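Local coordinates for cysteine desulfurase (Stenotrophomonas maltophilia, PDB 6WCI), which probably catalyses the release of sulfur from L-cysteine to a carrier, leaving L-alanine, with pyridoxal 5'-phosphate as cofactor, at residues 216-221 with 237-242; 108-113 with 253-258; 137-142 with 188-193; 125-130 with 154-159. All coordinates share one frame; numbering follows the deposited sequence.

Contact 1: residues 216-221 with 237-242; sequences ITVVDG and CDFYAI
Val219 is held through its backbone at both ends: its N reaches Phe239 O at 2.9 Å with an N-H...O angle of 174°, and its O accepts Ala241 N at 3.0 Å. Gly221 N continues this parallel ladder to Ala241 O, 2.8 Å away. At the other end the ladder frays, for the bonds from Asp238 N and Phe239 N to Thr217 O are weak, and side chains take over. Thr217 OG1, set between its own backbone N and carbonyl carbon (chi1 50°), accepts from Asp238 N at 3.2 Å. In return Asp238 OD2 uses the lone pair pointing away from OD1 to accept Thr217 N at 2.9 Å.

Apolar contacts flank the ladder. On the face of Val219 and Tyr240, the valine CG1 meets tyrosine CE2 at 3.5 Å, while Val219 CG2 leans on Cys237 CB. The same ring passes beside Gly221, whose N lies above one ring face toward the rim; glycine suits a place with no room for a side chain. On the face of Phe239, the ring edge receives Ile216 CG2 in its plane, 3.8 Å from CE2.

Asp238 is buried, but Arg211 and His262 bind its OD1, so its charge is probably compensated. Asp220 OD2 lies close to pyridine N1 of the cofactor on Lys246, where fold-type I enzymes place an aspartate, while Ser222 OG bonds its OD1.

Contact 2: residues 108-113 with 253-258; sequences LVLCSG and TGALWA
Leu108 carries its CG away from the backbone N (chi1 -168°), which lays CD1 over the neighbouring strand between the methyl of Ala255 and the CB methylene of Trp257, 3.9 Å from either carbon. The tryptophan side chain runs at about a right angle to the leucine and offers it CB alone; its indole continues toward Val103 and Asp107. Ala255 CA adds a CA-H...O contact to Val109 O at 3.1 Å, and its small CB leaves room for the Leu108 methyl.

Val109 and Leu256, a hydrogen-bonded pair, turn their side chains to the opposite face, CB to CB 4.4 Å; Val109 N bonds Leu256 O at 2.8 Å and Leu256 N bonds Val109 O at 2.7 Å. The thiol of Cys111 is folded back over its own backbone (chi1 56°), bringing SG to 4.0 Å from Ala255 CA. Beyond it Gly113 and Gly254 pass with their CA atoms 4.0 Å apart, a closeness that suits two residues without side chains.

Gly113 is the N-cap of helix 114-126, whose Ala117 and Val121 cover Leu256. Strand 254-258, antiparallel beside edge strand 108-111, is seventh along the chain but second across the sheet, in the order 1-7-6-5-4-2-3, a hallmark of fold-type I pyridoxal-phosphate enzymes.

Contact 3: residues 137-142 with 188-193; sequences LITRME and LAVTHV
The carboxylate of Glu142 is turned toward Thr191 and receives donors at its rim. OE2 is bonded twice: Thr191 N comes from the syn side at 2.6 Å, 20° out of the carboxylate plane, and Thr139 OG1 donates to the anti lone pair at 2.7 Å. OE1 is taken by Asn146. Over the flat of the group stands Ala189 O, 3.4 Å from Glu142 CD. Bending at chi2 (-48°) brings the buried carboxylate to Thr191 N, which the departing strand 135-139 no longer meets with a backbone carbonyl.

Threonine suits position 139 because its hydroxyl does two jobs: besides donating to Glu142, it accepts from Met141 N, making an ST turn within the type I turn 139-142. The methyl of Thr139, CG2, rests on Val190 CA at 3.6 Å. The side chains of Met141 and Thr191 cross at about a right angle, CG to CG2 3.7 Å, and a water links Met141 O with Thr191 OG1.

Before the turn the strands pair regularly, Ala189 N to Leu137 O at 2.7 Å and Thr139 N to Ala189 O at 3.2 Å. Leu137 and Leu188 lie side by side, pointing the same way.

Strand 160-164 continues the sheet beyond Ile138, and strand 216-220 does so beyond Leu188. Trp150 of helix 148-157 covers Ile138 and Ala189; Ile206 of helix 203-212 packs on Leu188 from the other face, and Phe281 of the second subunit reaches Ile138.

Contact 4: residues 125-130 with 154-159; sequences WALPRL and AQRTGA
Leu127 and Thr157 meet obliquely, branch to branch, with Leu127 CD1 3.7 Å from Thr157 CG2. The leucine's chi1 of -140° lies off a staggered position and swings its end over helix 148-157, where CD1 also comes within 4.2 Å of Arg156 CB. The extended arginine then runs past, and the other leucine methyl, CD2, sits at the edge of the guanidinium, near its plane. Arginine suits this rim because its CB meets the leucine while its long chain carries the nitrogens onward, NH1 to Tyr123 and NH2 to Pro268 O of the second subunit.

Thr157 turns its two branches to different tasks. With chi1 at 65° OG1 stays with its own chain, accepting from Ala159 N two residues on at 3.1 Å as an ST turn and bonding back to Val153 O; CG2 is thereby left to meet Leu127. Gly158, with a positive phi of 83°, leads the chain out of helix 148-157 between Thr157 and Ala159. Leu130 meets the same threonine with its backbone: its O lies 3.6 Å from Thr157 CB, and its CD1 touches the small side chain of Ala159 at 4.2 Å. No hydrogen bond crosses, so the joint rests on apolar fit.

Here the end of helix 114-126 meets the end of helix 148-157 at the protein surface. Val153 of the latter packs on Ala126, Leu127 and Leu130, and Trp150 reaches Ala126. Inward, Leu130 rests on Lys186 and Trp125 on Leu187, both of strand 185-191.

Overall arrangement
Contacts 1, 2 and 3 are buried pairings within one seven-stranded sheet, whereas contact 4 lies at the surface and joins two helix ends beside it. Contacts 1 and 2 adjoin through strands 239-243 and 254-258, with Tyr240 O 2.8 Å from Trp257 N; contacts 1 and 3 adjoin through strands 216-220 and 185-191, with Ile216 O 2.7 Å from Leu188 N. Contacts 1 and 3 are parallel and supplement the backbone ladder with buried acids; contact 2 is antiparallel and relies on backbone bonds and close apolar fit. Contact 4, lacking hydrogen bonds across it, still touches contact 1 where Trp125 packs on Ile216 and Phe239.

Contact 1: residues 216-221 with 237-242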
loop_
_atom_site.group_PDB
_atom_site.type_symbol
_atom_site.label_atom_id
_atom_site.label_comp_id
_atom_site.label_asym_id
_atom_site.label_seq_id
_atom_site.Cartn_x
_atom_site.Cartn_y
_atom_site.Cartn_z
ATOM N N ILE B 216 -12.016 -13.314 21.017
ATOM C CA ILE B 216 -11.272 -13.246 19.766
ATOM C C ILE B 216 -9.863 -12.726 20.027
ATOM O O ILE B 216 -9.664 -11.772 20.791
ATOM C CB ILE B 216 -12.004 -12.347 18.755
ATOM C CG1 ILE B 216 -13.360 -12.956 18.363
ATOM C CG2 ILE B 216 -11.112 -12.088 17.543
ATOM C CD1 ILE B 216 -13.271 -14.366 17.791
ATOM N N THR B 217 -8.876 -13.337 19.382
ATOM C CA THR B 217 -7.487 -12.912 19.522
ATOM C C THR B 217 -6.968 -12.332 18.214
ATOM O O THR B 217 -7.056 -12.979 17.164
ATOM C CB THR B 217 -6.587 -14.063 19.967
ATOM O OG1 THR B 217 -6.809 -15.214 19.141
ATOM C CG2 THR B 217 -6.858 -14.416 21.410
ATOM N N VAL B 218 -6.417 -11.120 18.294
ATOM C CA VAL B 218 -5.684 -10.485 17.205
ATOM C C VAL B 218 -4.210 -10.425 17.609
ATOM O O VAL B 218 -3.830 -9.685 18.528
ATOM C CB VAL B 218 -6.236 -9.087 16.894
ATOM C CG1 VAL B 218 -5.494 -8.485 15.723
ATOM C CG2 VAL B 218 -7.746 -9.162 16.604
ATOM N N VAL B 219 -3.371 -11.208 16.938
ATOM C CA VAL B 219 -1.972 -11.356 17.318
ATOM C C VAL B 219 -1.115 -10.553 16.348
ATOM O O VAL B 219 -1.185 -10.747 15.124
ATOM C CB VAL B 219 -1.548 -12.834 17.348
ATOM C CG1 VAL B 219 -0.077 -12.953 17.642
ATOM C CG2 VAL B 219 -2.357 -13.599 18.382
ATOM N N ASP B 220 -0.312 -9.647 16.900
ATOM C CA ASP B 220 0.602 -8.811 16.130
ATOM C C ASP B 220 1.929 -9.555 15.993
ATOM O O ASP B 220 2.698 -9.659 16.955
ATOM C CB ASP B 220 0.776 -7.464 16.826
ATOM C CG ASP B 220 1.672 -6.515 16.066
ATOM O OD1 ASP B 220 2.339 -6.924 15.082
ATOM O OD2 ASP B 220 1.695 -5.333 16.462
ATOM N N GLY B 221 2.198 -10.072 14.799
ATOM C CA GLY B 221 3.404 -10.850 14.613
ATOM C C GLY B 221 4.541 -10.097 13.951
ATOM O O GLY B 221 5.466 -10.727 13.424
ATOM N N CYS B 237 -4.899 -18.769 16.965
ATOM C CA CYS B 237 -5.467 -17.437 17.076
ATOM C C CYS B 237 -6.543 -17.246 16.007
ATOM O O CYS B 237 -6.692 -18.064 15.098
ATOM C CB CYS B 237 -4.373 -16.376 16.947
ATOM S SG CYS B 237 -3.411 -16.439 15.389
ATOM N N ASP B 238 -7.309 -16.156 16.130
ATOM C CA ASP B 238 -8.307 -15.821 15.113
ATOM C C ASP B 238 -7.754 -14.967 13.972
ATOM O O ASP B 238 -8.275 -15.034 12.849
ATOM C CB ASP B 238 -9.486 -15.088 15.754
ATOM C CG ASP B 238 -10.179 -15.927 16.804
ATOM O OD1 ASP B 238 -10.934 -16.845 16.415
ATOM O OD2 ASP B 238 -9.924 -15.690 18.012
ATOM N N PHE B 239 -6.738 -14.150 14.240
ATOM C CA PHE B 239 -6.164 -13.215 13.276
ATOM C C PHE B 239 -4.693 -13.027 13.608
ATOM O O PHE B 239 -4.364 -12.813 14.769
ATOM C CB PHE B 239 -6.813 -11.830 13.340
ATOM C CG PHE B 239 -8.286 -11.812 13.049
ATOM C CD1 PHE B 239 -8.748 -11.672 11.745
ATOM C CD2 PHE B 239 -9.203 -11.875 14.077
ATOM C CE1 PHE B 239 -10.113 -11.635 11.478
ATOM C CE2 PHE B 239 -10.564 -11.835 13.822
ATOM C CZ PHE B 239 -11.021 -11.714 12.516
ATOM N N TYR B 240 -3.831 -13.011 12.581
ATOM C CA TYR B 240 -2.392 -12.830 12.754
ATOM C C TYR B 240 -1.869 -11.892 11.670
ATOM O O TYR B 240 -2.107 -12.125 10.480
ATOM C CB TYR B 240 -1.675 -14.185 12.702
ATOM C CG TYR B 240 -0.231 -14.194 13.177
ATOM C CD1 TYR B 240 0.806 -13.828 12.333
ATOM C CD2 TYR B 240 0.088 -14.603 14.466
ATOM C CE1 TYR B 240 2.141 -13.862 12.775
ATOM C CE2 TYR B 240 1.402 -14.640 14.911
ATOM C CZ TYR B 240 2.421 -14.267 14.069
ATOM O OH TYR B 240 3.724 -14.308 14.535
ATOM N N ALA B 241 -1.181 -10.824 12.082
ATOM C CA ALA B 241 -0.740 -9.750 11.195
ATOM C C ALA B 241 0.785 -9.678 11.125
ATOM O O ALA B 241 1.460 -9.718 12.155
ATOM C CB ALA B 241 -1.289 -8.406 11.681
ATOM N N ILE B 242 1.333 -9.531 9.914
ATOM C CA ILE B 242 2.774 -9.384 9.722
ATOM C C ILE B 242 3.033 -8.208 8.792
ATOM O O ILE B 242 2.130 -7.706 8.120
ATOM C CB ILE B 242 3.435 -10.660 9.156
ATOM C CG1 ILE B 242 2.835 -10.998 7.795
ATOM C CG2 ILE B 242 3.277 -11.824 10.127
ATOM C CD1 ILE B 242 3.590 -12.067 7.020
#

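Contact 2: residues 108-113 with 253-258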
loop_
_atom_site.group_PDB
_atom_site.type_symbol
_atom_site.label_atom_id
_atom_site.label_comp_id
_atom_site.label_asym_id
_atom_site.label_seq_id
_atom_site.Cartn_x
_atom_site.Cartn_y
_atom_site.Cartn_z
ATOM N N LEU B 108 -5.021 -15.891 3.391
ATOM C CA LEU B 108 -3.973 -14.903 3.614
ATOM C C LEU B 108 -4.276 -13.672 2.769
ATOM O O LEU B 108 -4.207 -13.724 1.533
ATOM C CB LEU B 108 -2.604 -15.488 3.271
ATOM C CG LEU B 108 -1.362 -14.721 3.699
ATOM C CD1 LEU B 108 -1.284 -14.621 5.227
ATOM C CD2 LEU B 108 -0.128 -15.402 3.130
ATOM N N VAL B 109 -4.601 -12.574 3.436
ATOM C CA VAL B 109 -4.918 -11.315 2.776
ATOM C C VAL B 109 -3.656 -10.470 2.712
ATOM O O VAL B 109 -3.028 -10.208 3.742
ATOM C CB VAL B 109 -6.038 -10.577 3.528
ATOM C CG1 VAL B 109 -6.376 -9.265 2.831
ATOM C CG2 VAL B 109 -7.281 -11.471 3.656
ATOM N N LEU B 110 -3.284 -10.039 1.505
ATOM C CA LEU B 110 -2.097 -9.216 1.297
ATOM C C LEU B 110 -2.478 -7.742 1.400
ATOM O O LEU B 110 -3.490 -7.321 0.833
ATOM C CB LEU B 110 -1.474 -9.515 -0.071
ATOM C CG LEU B 110 -1.142 -10.988 -0.362
ATOM C CD1 LEU B 110 -0.641 -11.190 -1.774
ATOM C CD2 LEU B 110 -0.105 -11.510 0.638
ATOM N N CYS B 111 -1.678 -6.964 2.132
ATOM C CA CYS B 111 -1.968 -5.549 2.347
ATOM C C CYS B 111 -0.649 -4.800 2.575
ATOM O O CYS B 111 0.436 -5.362 2.427
ATOM C CB CYS B 111 -2.956 -5.393 3.505
ATOM S SG CYS B 111 -2.370 -6.179 5.026
ATOM N N SER B 112 -0.742 -3.519 2.930
ATOM C CA SER B 112 0.410 -2.626 2.890
ATOM C C SER B 112 1.262 -2.664 4.155
ATOM O O SER B 112 2.229 -1.904 4.241
ATOM C CB SER B 112 -0.044 -1.187 2.630
ATOM O OG SER B 112 -0.905 -0.744 3.656
ATOM N N GLY B 113 0.936 -3.520 5.111
ATOM C CA GLY B 113 1.688 -3.634 6.349
ATOM C C GLY B 113 0.812 -4.153 7.472
ATOM O O GLY B 113 -0.394 -4.358 7.323
ATOM N N THR B 253 4.293 -3.658 2.139
ATOM C CA THR B 253 3.860 -5.045 2.042
ATOM C C THR B 253 3.605 -5.597 3.443
ATOM O O THR B 253 4.107 -5.077 4.440
ATOM C CB THR B 253 4.896 -5.933 1.335
ATOM O OG1 THR B 253 6.118 -5.907 2.077
ATOM C CG2 THR B 253 5.183 -5.451 -0.072
ATOM N N GLY B 254 2.828 -6.666 3.498
ATOM C CA GLY B 254 2.385 -7.235 4.756
ATOM C C GLY B 254 1.193 -8.134 4.506
ATOM O O GLY B 254 0.747 -8.311 3.376
ATOM N N ALA B 255 0.689 -8.727 5.582
ATOM C CA ALA B 255 -0.404 -9.659 5.352
ATOM C C ALA B 255 -1.234 -9.825 6.611
ATOM O O ALA B 255 -0.752 -9.623 7.732
ATOM C CB ALA B 255 0.113 -11.018 4.871
ATOM N N LEU B 256 -2.496 -10.209 6.407
ATOM C CA LEU B 256 -3.382 -10.626 7.492
ATOM C C LEU B 256 -3.813 -12.065 7.241
ATOM O O LEU B 256 -4.410 -12.359 6.203
ATOM C CB LEU B 256 -4.613 -9.714 7.587
ATOM C CG LEU B 256 -5.675 -10.131 8.604
ATOM C CD1 LEU B 256 -5.182 -9.884 10.037
ATOM C CD2 LEU B 256 -7.053 -9.454 8.362
ATOM N N TRP B 257 -3.489 -12.958 8.166
ATOM C CA TRP B 257 -4.058 -14.296 8.190
ATOM C C TRP B 257 -5.264 -14.309 9.120
ATOM O O TRP B 257 -5.283 -13.619 10.141
ATOM C CB TRP B 257 -3.047 -15.353 8.670
ATOM C CG TRP B 257 -3.714 -16.710 8.794
ATOM C CD1 TRP B 257 -3.855 -17.643 7.806
ATOM C CD2 TRP B 257 -4.389 -17.245 9.949
ATOM N NE1 TRP B 257 -4.553 -18.735 8.277
ATOM C CE2 TRP B 257 -4.887 -18.516 9.590
ATOM C CE3 TRP B 257 -4.622 -16.772 11.249
ATOM C CZ2 TRP B 257 -5.604 -19.318 10.481
ATOM C CZ3 TRP B 257 -5.322 -17.574 12.135
ATOM C CH2 TRP B 257 -5.806 -18.835 11.748
ATOM N N ALA B 258 -6.266 -15.111 8.768
ATOM C CA ALA B 258 -7.452 -15.242 9.604
ATOM C C ALA B 258 -8.055 -16.620 9.405
ATOM O O ALA B 258 -7.897 -17.233 8.347
ATOM C CB ALA B 258 -8.503 -14.167 9.282
#

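Contact 3: residues 137-142 with 188-193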
loop_
_atom_site.group_PDB
_atom_site.type_symbol
_atom_site.label_atom_id
_atom_site.label_comp_id
_atom_site.label_asym_id
_atom_site.label_seq_id
_atom_site.Cartn_x
_atom_site.Cartn_y
_atom_site.Cartn_z
ATOM N N LEU B 137 -9.600 -6.054 25.256
ATOM C CA LEU B 137 -8.472 -6.210 26.169
ATOM C C LEU B 137 -7.193 -6.083 25.350
ATOM O O LEU B 137 -7.019 -6.798 24.357
ATOM C CB LEU B 137 -8.548 -7.551 26.898
ATOM C CG LEU B 137 -7.528 -7.797 28.014
ATOM C CD1 LEU B 137 -7.707 -6.777 29.122
ATOM C CD2 LEU B 137 -7.651 -9.209 28.564
ATOM N N ILE B 138 -6.329 -5.143 25.738
ATOM C CA ILE B 138 -5.105 -4.807 25.010
ATOM C C ILE B 138 -3.950 -4.850 25.995
ATOM O O ILE B 138 -4.058 -4.280 27.085
ATOM C CB ILE B 138 -5.186 -3.404 24.376
ATOM C CG1 ILE B 138 -6.506 -3.225 23.603
ATOM C CG2 ILE B 138 -3.942 -3.116 23.524
ATOM C CD1 ILE B 138 -6.690 -1.827 23.045
ATOM N N THR B 139 -2.839 -5.486 25.617
ATOM C CA THR B 139 -1.731 -5.590 26.569
ATOM C C THR B 139 -0.962 -4.277 26.662
ATOM O O THR B 139 -0.912 -3.485 25.716
ATOM C CB THR B 139 -0.748 -6.705 26.205
ATOM O OG1 THR B 139 0.325 -6.165 25.422
ATOM C CG2 THR B 139 -1.427 -7.813 25.441
ATOM N N ARG B 140 -0.349 -4.068 27.829
ATOM C CA ARG B 140 0.468 -2.891 28.104
ATOM C C ARG B 140 1.614 -2.706 27.110
ATOM O O ARG B 140 2.084 -1.577 26.928
ATOM C CB ARG B 140 1.016 -3.007 29.535
ATOM C CG ARG B 140 2.016 -1.955 29.954
ATOM C CD ARG B 140 1.405 -0.572 29.939
ATOM N NE ARG B 140 0.280 -0.459 30.861
ATOM C CZ ARG B 140 -0.327 0.686 31.142
ATOM N NH1 ARG B 140 0.094 1.812 30.574
ATOM N NH2 ARG B 140 -1.354 0.707 31.979
ATOM N N MET B 141 2.067 -3.774 26.453
ATOM C CA MET B 141 3.267 -3.725 25.630
ATOM C C MET B 141 2.966 -3.631 24.143
ATOM O O MET B 141 3.898 -3.712 23.334
ATOM C CB MET B 141 4.145 -4.950 25.900
ATOM C CG MET B 141 3.603 -6.245 25.318
ATOM S SD MET B 141 4.750 -7.632 25.521
ATOM C CE MET B 141 4.950 -7.691 27.305
ATOM N N GLU B 142 1.695 -3.462 23.765
ATOM C CA GLU B 142 1.316 -3.410 22.357
ATOM C C GLU B 142 1.907 -2.190 21.667
ATOM O O GLU B 142 2.121 -1.138 22.275
ATOM C CB GLU B 142 -0.209 -3.376 22.195
ATOM C CG GLU B 142 -0.885 -4.664 22.631
ATOM C CD GLU B 142 -0.198 -5.883 22.040
ATOM O OE1 GLU B 142 -0.178 -6.016 20.791
ATOM O OE2 GLU B 142 0.341 -6.693 22.824
ATOM N N LEU B 188 -9.040 -9.642 22.295
ATOM C CA LEU B 188 -7.742 -9.477 22.953
ATOM C C LEU B 188 -6.697 -9.128 21.908
ATOM O O LEU B 188 -6.496 -9.887 20.954
ATOM C CB LEU B 188 -7.324 -10.745 23.701
ATOM C CG LEU B 188 -5.873 -10.820 24.191
ATOM C CD1 LEU B 188 -5.587 -9.776 25.258
ATOM C CD2 LEU B 188 -5.574 -12.210 24.702
ATOM N N ALA B 189 -6.046 -7.976 22.080
ATOM C CA ALA B 189 -4.961 -7.537 21.205
ATOM C C ALA B 189 -3.645 -7.809 21.919
ATOM O O ALA B 189 -3.299 -7.120 22.883
ATOM C CB ALA B 189 -5.096 -6.058 20.837
ATOM N N VAL B 190 -2.905 -8.804 21.437
ATOM C CA VAL B 190 -1.702 -9.272 22.113
ATOM C C VAL B 190 -0.587 -9.430 21.087
ATOM O O VAL B 190 -0.779 -10.057 20.038
ATOM C CB VAL B 190 -1.956 -10.594 22.868
ATOM C CG1 VAL B 190 -2.629 -11.629 21.953
ATOM C CG2 VAL B 190 -0.655 -11.138 23.460
ATOM N N THR B 191 0.578 -8.864 21.386
ATOM C CA THR B 191 1.703 -8.984 20.475
ATOM C C THR B 191 2.403 -10.328 20.644
ATOM O O THR B 191 2.426 -10.918 21.729
ATOM C CB THR B 191 2.706 -7.850 20.681
ATOM O OG1 THR B 191 3.690 -7.912 19.646
ATOM C CG2 THR B 191 3.407 -7.973 22.024
ATOM N N HIS B 192 2.946 -10.831 19.536
ATOM C CA HIS B 192 3.738 -12.049 19.609
ATOM C C HIS B 192 5.124 -11.728 20.138
ATOM O O HIS B 192 5.623 -12.398 21.054
ATOM C CB HIS B 192 3.813 -12.718 18.240
ATOM C CG HIS B 192 4.348 -14.112 18.268
ATOM N ND1 HIS B 192 4.328 -14.937 17.164
ATOM C CD2 HIS B 192 4.930 -14.827 19.264
ATOM C CE1 HIS B 192 4.862 -16.102 17.481
ATOM N NE2 HIS B 192 5.233 -16.062 18.749
ATOM N N VAL B 193 5.732 -10.669 19.610
ATOM C CA VAL B 193 7.041 -10.204 20.053
ATOM C C VAL B 193 7.008 -8.687 20.176
ATOM O O VAL B 193 6.589 -7.992 19.244
ATOM C CB VAL B 193 8.159 -10.646 19.095
ATOM C CG1 VAL B 193 9.508 -10.128 19.581
ATOM C CG2 VAL B 193 8.187 -12.161 18.986
HETATM O O HOH W 1 4.454 -5.161 20.486
#

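Contact 4: residues 125-130 with 154-159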
loop_
_atom_site.group_PDB
_atom_site.type_symbol
_atom_site.label_atom_id
_atom_site.label_comp_id
_atom_site.label_asym_id
_atom_site.label_seq_id
_atom_site.Cartn_x
_atom_site.Cartn_y
_atom_site.Cartn_z
ATOM N N TRP B 125 -14.348 -6.709 11.404
ATOM C CA TRP B 125 -14.777 -7.631 12.450
ATOM C C TRP B 125 -15.424 -6.898 13.622
ATOM O O TRP B 125 -16.594 -7.142 13.938
ATOM C CB TRP B 125 -13.613 -8.490 12.968
ATOM C CG TRP B 125 -14.063 -9.343 14.113
ATOM C CD1 TRP B 125 -14.009 -9.037 15.448
ATOM C CD2 TRP B 125 -14.686 -10.624 14.023
ATOM N NE1 TRP B 125 -14.557 -10.054 16.190
ATOM C CE2 TRP B 125 -14.972 -11.045 15.340
ATOM C CE3 TRP B 125 -15.020 -11.464 12.956
ATOM C CZ2 TRP B 125 -15.574 -12.266 15.618
ATOM C CZ3 TRP B 125 -15.625 -12.678 13.234
ATOM C CH2 TRP B 125 -15.895 -13.068 14.556
ATOM N N ALA B 126 -14.683 -5.990 14.265
ATOM C CA ALA B 126 -15.125 -5.406 15.531
ATOM C C ALA B 126 -16.194 -4.338 15.320
ATOM O O ALA B 126 -17.214 -4.335 16.012
ATOM C CB ALA B 126 -13.929 -4.821 16.293
ATOM N N LEU B 127 -15.980 -3.422 14.374
ATOM C CA LEU B 127 -16.933 -2.330 14.185
ATOM C C LEU B 127 -18.363 -2.812 13.974
ATOM O O LEU B 127 -19.265 -2.288 14.647
ATOM C CB LEU B 127 -16.461 -1.431 13.037
ATOM C CG LEU B 127 -16.631 0.074 13.225
ATOM C CD1 LEU B 127 -16.222 0.485 14.628
ATOM C CD2 LEU B 127 -15.787 0.812 12.188
ATOM N N PRO B 128 -18.649 -3.804 13.120
ATOM C CA PRO B 128 -20.039 -4.263 12.995
ATOM C C PRO B 128 -20.526 -5.130 14.146
ATOM O O PRO B 128 -21.731 -5.416 14.196
ATOM C CB PRO B 128 -20.029 -5.067 11.676
ATOM C CG PRO B 128 -18.740 -4.667 10.966
ATOM C CD PRO B 128 -17.792 -4.432 12.097
ATOM N N ARG B 129 -19.661 -5.541 15.076
ATOM C CA ARG B 129 -20.053 -6.507 16.104
ATOM C C ARG B 129 -20.099 -5.950 17.518
ATOM O O ARG B 129 -20.993 -6.324 18.291
ATOM C CB ARG B 129 -19.112 -7.720 16.073
ATOM C CG ARG B 129 -19.300 -8.587 14.832
ATOM C CD ARG B 129 -18.195 -9.627 14.686
ATOM N NE ARG B 129 -18.280 -10.340 13.412
ATOM C CZ ARG B 129 -18.776 -11.566 13.280
ATOM N NH1 ARG B 129 -19.220 -12.225 14.347
ATOM N NH2 ARG B 129 -18.819 -12.141 12.086
ATOM N N LEU B 130 -19.168 -5.084 17.910
ATOM C CA LEU B 130 -19.089 -4.712 19.319
ATOM C C LEU B 130 -20.139 -3.666 19.666
ATOM O O LEU B 130 -20.544 -2.854 18.833
ATOM C CB LEU B 130 -17.702 -4.177 19.666
ATOM C CG LEU B 130 -16.532 -5.121 19.394
ATOM C CD1 LEU B 130 -15.269 -4.535 19.986
ATOM C CD2 LEU B 130 -16.819 -6.508 19.965
ATOM N N ALA B 154 -13.787 1.693 19.881
ATOM C CA ALA B 154 -14.452 2.139 21.097
ATOM C C ALA B 154 -15.128 3.489 20.887
ATOM O O ALA B 154 -16.234 3.727 21.390
ATOM C CB ALA B 154 -13.440 2.217 22.237
ATOM N N GLN B 155 -14.483 4.375 20.123
ATOM C CA GLN B 155 -15.030 5.706 19.871
ATOM C C GLN B 155 -16.345 5.647 19.099
ATOM O O GLN B 155 -17.173 6.560 19.219
ATOM C CB GLN B 155 -14.015 6.548 19.092
ATOM C CG GLN B 155 -14.446 7.984 18.832
ATOM C CD GLN B 155 -14.382 8.824 20.080
ATOM O OE1 GLN B 155 -13.316 9.301 20.460
ATOM N NE2 GLN B 155 -15.524 9.003 20.737
ATOM N N ARG B 156 -16.556 4.596 18.301
ATOM C CA ARG B 156 -17.737 4.515 17.457
ATOM C C ARG B 156 -18.727 3.438 17.873
ATOM O O ARG B 156 -19.826 3.395 17.310
ATOM C CB ARG B 156 -17.317 4.287 16.002
ATOM C CG ARG B 156 -16.330 5.327 15.530
ATOM C CD ARG B 156 -15.762 5.037 14.136
ATOM N NE ARG B 156 -14.672 5.968 13.883
ATOM C CZ ARG B 156 -13.759 5.843 12.926
ATOM N NH1 ARG B 156 -13.785 4.818 12.083
ATOM N NH2 ARG B 156 -12.809 6.758 12.820
ATOM N N THR B 157 -18.378 2.578 18.837
ATOM C CA THR B 157 -19.282 1.545 19.331
ATOM C C THR B 157 -19.651 1.684 20.797
ATOM O O THR B 157 -20.648 1.092 21.221
ATOM C CB THR B 157 -18.669 0.148 19.143
ATOM O OG1 THR B 157 -17.502 0.020 19.963
ATOM C CG2 THR B 157 -18.282 -0.084 17.694
ATOM N N GLY B 158 -18.877 2.414 21.587
ATOM C CA GLY B 158 -19.087 2.410 23.012
ATOM C C GLY B 158 -18.437 1.254 23.735
ATOM O O GLY B 158 -18.627 1.125 24.948
ATOM N N ALA B 159 -17.706 0.389 23.035
ATOM C CA ALA B 159 -16.896 -0.597 23.732
ATOM C C ALA B 159 -15.879 0.113 24.613
ATOM O O ALA B 159 -15.516 1.263 24.369
ATOM C CB ALA B 159 -16.185 -1.522 22.747
#